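Local coordinates for protein putative ATP-dependent endonuclease of the OLD family (Thermus scotoductus, PDB 6P74) that degrades linear and supercoiled double-stranded DNA in the 5'-to-3' direction with the help of divalent metal ions, and carries a DNA-stimulated ATPase, at residues 175-178 with 179-183; 462-466 with 467-471. One frame throughout, in Å; residues are numbered along the deposited sequence.

Interaction 1: residues 175-178 with 179-183; sequences QVYE and QAMDL
Met-181 runs alongside Tyr-177 one helical turn further on, and this pair carries the side-chain part of the contact. Both side chains point the same way, and the CG of Met-181 sits 3.7 Å from Tyr-177 CZ, an off-centre CH-pi contact that meets the ring at its hydroxyl end. The ring is brought there by a CG anti to the backbone N (chi1 171°), which tips the ring outward and toward the C-terminal end of the helix, on the Met-181 side. Beyond CG the methionine chain bends twice, and its sulfur makes an oblique Met-aromatic contact, 5.2 Å from SD to the centroid of the Tyr-177 ring. The phenol oxygen is engaged elsewhere, accepting a hydrogen bond from the backbone N of Phe-221.

Beneath the side chains run four i to i+4 backbone hydrogen bonds, the regular ladder of an alpha-helix. They link Gln-179 N to Gln-175 O, Ala-180 N to Val-176 O, Met-181 N to Tyr-177 O at 2.9 Å, and Asp-182 N to Glu-178 O.

Charge gathers on another flank. Glu-178 OE2 and Asp-182 OD1 stand 5.0 Å apart, and both form salt bridges to Arg-185 NH2; that shared cation would be expected to ease the repulsion between the two carboxylates.

All of this lies on helix 170-184 of the dimerization domain. On one side the Tyr-177 and Phe-221 rings meet nearly at right angles just past strand 217-220, and Met-181 also rests on Phe-221. At the subunit interface, Val-176 packs on Ala-180 of the second subunit and Ala-180 on its Val-176, so the same helix of each copy meets in the homodimer, while Tyr-177 touches Gln-234 in strand 232-235 of that other chain.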
# COMPACT_ATOMS: atom_id res chain seq x y z
N GLN A 175 2.23 40.76 -3.88
CA GLN A 175 2.17 41.55 -5.11
C GLN A 175 3.16 41.03 -6.15
O GLN A 175 2.87 41.06 -7.35
CB GLN A 175 2.42 43.02 -4.82
CG GLN A 175 1.58 43.92 -5.72
CD GLN A 175 2.29 45.19 -6.14
OE1 GLN A 175 3.33 45.56 -5.59
NE2 GLN A 175 1.72 45.88 -7.14
N VAL A 176 4.34 40.58 -5.71
CA VAL A 176 5.28 40.01 -6.67
C VAL A 176 4.78 38.65 -7.15
O VAL A 176 4.88 38.32 -8.34
CB VAL A 176 6.69 39.93 -6.08
CG1 VAL A 176 7.65 39.39 -7.13
CG2 VAL A 176 7.14 41.31 -5.60
N TYR A 177 4.22 37.86 -6.24
CA TYR A 177 3.69 36.55 -6.62
C TYR A 177 2.59 36.69 -7.69
O TYR A 177 2.65 36.03 -8.74
CB TYR A 177 3.18 35.81 -5.39
CG TYR A 177 2.42 34.56 -5.75
CD1 TYR A 177 3.10 33.37 -6.03
CD2 TYR A 177 1.03 34.57 -5.82
CE1 TYR A 177 2.42 32.23 -6.37
CE2 TYR A 177 0.34 33.42 -6.16
CZ TYR A 177 1.03 32.26 -6.44
OH TYR A 177 0.35 31.12 -6.78
N GLU A 178 1.59 37.55 -7.43
CA GLU A 178 0.53 37.77 -8.41
C GLU A 178 1.09 38.29 -9.73
O GLU A 178 0.62 37.91 -10.81
CB GLU A 178 -0.50 38.75 -7.87
CG GLU A 178 -1.29 38.22 -6.68
CD GLU A 178 -2.01 36.92 -6.99
OE1 GLU A 178 -2.19 36.11 -6.05
OE2 GLU A 178 -2.39 36.71 -8.16
N GLN A 179 2.07 39.18 -9.65
CA GLN A 179 2.74 39.67 -10.85
C GLN A 179 3.29 38.52 -11.68
O GLN A 179 3.21 38.54 -12.92
CB GLN A 179 3.84 40.64 -10.43
CG GLN A 179 4.51 41.44 -11.53
CD GLN A 179 5.50 42.44 -10.94
OE1 GLN A 179 5.21 43.10 -9.95
NE2 GLN A 179 6.69 42.53 -11.55
N ALA A 180 3.85 37.51 -11.03
CA ALA A 180 4.37 36.36 -11.76
C ALA A 180 3.24 35.49 -12.29
O ALA A 180 3.33 34.97 -13.41
CB ALA A 180 5.31 35.55 -10.87
N MET A 181 2.18 35.30 -11.50
CA MET A 181 1.05 34.52 -11.99
C MET A 181 0.39 35.17 -13.21
O MET A 181 -0.13 34.46 -14.08
CB MET A 181 0.02 34.33 -10.88
CG MET A 181 0.32 33.15 -9.95
SD MET A 181 0.43 31.56 -10.82
CE MET A 181 -1.24 31.42 -11.45
N ASP A 182 0.43 36.50 -13.31
CA ASP A 182 -0.16 37.17 -14.46
C ASP A 182 0.59 36.87 -15.75
O ASP A 182 -0.02 36.87 -16.83
CB ASP A 182 -0.23 38.68 -14.23
CG ASP A 182 -1.27 39.06 -13.20
OD1 ASP A 182 -2.19 38.24 -12.95
OD2 ASP A 182 -1.18 40.18 -12.65
N LEU A 183 1.91 36.64 -15.68
CA LEU A 183 2.65 36.26 -16.87
C LEU A 183 2.20 34.90 -17.39
O LEU A 183 2.33 34.62 -18.59
CB LEU A 183 4.15 36.23 -16.59
CG LEU A 183 4.95 37.51 -16.79
CD1 LEU A 183 4.28 38.68 -16.10
CD2 LEU A 183 6.34 37.30 -16.24

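Interaction 2: residues 462-466 with 467-471; sequences RIQAC and AGAER
Ala-467 closes the last regular turn of helix 443-467 by giving its backbone N to Ile-463 O, a fairly straight bond of 2.9 Å with an N-H...O angle of 161°. Its methyl comes within 3.3 Å of that same Ile-463 carbonyl oxygen and also packs on Phe-426 and Val-472, facing strands 426-431 and 472-475 of the parallel Toprim sheet.

Gly-468 is where the helix stops. Its N still reaches back to Gln-464 O at 2.9 Å, but the bond is bent to 137° and the donor stands above the carbonyl plane. The backbone then swings to a positive phi of 91°, a shape that glycine takes readily and that makes this a glycine at the helix C-terminus.

Ala-469 folds back along the helix end, and its CB lies 3.2 Å from Gln-464 NE2 and 3.6 Å from Gln-464 CD. The glutamine chain leaves the backbone extended and bends at chi2, which brings its amide to this methyl in a van der Waals contact.

Glu-470 uses its carboxylate on the next residue, OE2 making a 3.0 Å salt bridge with Arg-471 NH1.

Arg-471 turns its guanidinium back so that one face lies under Ala-467 O, which stands 3.2 Å above the plane over its centre. Its backbone already pairs with Val-428 of strand 426-431, leading into strand 472-475.

Chemically, the last turn is held by two backbone bonds, and the path leaves the helix at Gly-468. Cys-466 O accepts a hydrogen bond from Lys-420 NZ, and the guanidinium of Arg-471, with Ala-467 O over its face, would probably interact favourably with the partial negative charge at this helix end.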
# COMPACT_ATOMS: atom_id res chain seq x y z
N ARG A 462 32.83 -17.74 31.65
CA ARG A 462 31.76 -16.77 31.43
C ARG A 462 31.07 -17.01 30.09
O ARG A 462 29.84 -16.93 29.99
CB ARG A 462 32.29 -15.36 31.50
CG ARG A 462 32.81 -14.91 32.86
CD ARG A 462 33.54 -13.55 32.70
NE ARG A 462 32.59 -12.57 32.19
CZ ARG A 462 31.68 -11.93 32.93
NH1 ARG A 462 31.60 -12.14 34.24
NH2 ARG A 462 30.83 -11.07 32.36
N ILE A 463 31.84 -17.35 29.05
CA ILE A 463 31.25 -17.68 27.76
C ILE A 463 30.32 -18.88 27.89
O ILE A 463 29.25 -18.94 27.28
CB ILE A 463 32.36 -17.91 26.71
CG1 ILE A 463 32.90 -16.56 26.24
CG2 ILE A 463 31.81 -18.71 25.53
CD1 ILE A 463 34.29 -16.64 25.62
N GLN A 464 30.73 -19.86 28.68
CA GLN A 464 29.93 -21.06 28.87
C GLN A 464 28.64 -20.76 29.63
O GLN A 464 27.58 -21.33 29.34
CB GLN A 464 30.79 -22.09 29.61
CG GLN A 464 30.14 -23.37 29.83
CD GLN A 464 30.87 -24.48 29.12
OE1 GLN A 464 31.52 -24.27 28.08
NE2 GLN A 464 30.77 -25.68 29.67
N ALA A 465 28.71 -19.84 30.59
CA ALA A 465 27.53 -19.47 31.36
C ALA A 465 26.51 -18.73 30.50
O ALA A 465 25.31 -19.00 30.60
CB ALA A 465 27.94 -18.60 32.56
N CYS A 466 26.95 -17.81 29.65
CA CYS A 466 25.92 -17.11 28.89
C CYS A 466 25.46 -17.92 27.68
O CYS A 466 24.26 -17.97 27.40
CB CYS A 466 26.38 -15.72 28.49
SG CYS A 466 28.01 -15.62 27.67
N ALA A 467 26.37 -18.59 26.97
CA ALA A 467 25.95 -19.30 25.77
C ALA A 467 25.24 -20.62 26.08
O ALA A 467 24.35 -21.03 25.32
CB ALA A 467 27.15 -19.55 24.84
N GLY A 468 25.58 -21.28 27.19
CA GLY A 468 25.19 -22.67 27.38
C GLY A 468 26.35 -23.49 26.82
O GLY A 468 27.07 -23.02 25.91
N ALA A 469 26.55 -24.71 27.34
CA ALA A 469 27.73 -25.48 26.99
C ALA A 469 27.41 -26.15 25.67
O ALA A 469 28.32 -26.35 24.85
CB ALA A 469 28.10 -26.52 28.05
N GLU A 470 26.14 -26.48 25.43
CA GLU A 470 25.76 -27.17 24.21
C GLU A 470 25.96 -26.33 22.97
O GLU A 470 25.88 -26.87 21.85
CB GLU A 470 24.30 -27.65 24.32
CG GLU A 470 23.23 -26.58 24.14
CD GLU A 470 23.07 -25.67 25.35
OE1 GLU A 470 23.67 -25.93 26.41
OE2 GLU A 470 22.32 -24.67 25.23
N ARG A 471 26.24 -25.04 23.11
CA ARG A 471 26.46 -24.16 21.97
C ARG A 471 27.91 -23.73 21.82
O ARG A 471 28.21 -22.94 20.92
CB ARG A 471 25.56 -22.92 22.10
CG ARG A 471 24.10 -23.29 22.36
CD ARG A 471 23.13 -22.42 21.55
NE ARG A 471 22.79 -21.19 22.21
CZ ARG A 471 21.93 -21.13 23.22
NH1 ARG A 471 21.38 -22.25 23.66
NH2 ARG A 471 21.62 -19.96 23.78

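In the fold
Interaction 1 comes first along the chain, in the dimerization domain, and interaction 2 follows much later in the Toprim domain. Their centres are 74 Å apart, with nearest atoms about 63 Å apart, on opposite sides of the chain's centre, and they share no helix, strand or sheet. Helix 170-184 of interaction 1 meets the second subunit, whereas 462-471 touches no other chain of the assembly and joins helix 443-467 to strand 472-475, an edge strand of the parallel Toprim sheet. The separation fits a protein whose nuclease domain faces away from the dimerization domain, with the C-terminal part of the ATPase domain between them in the sequence.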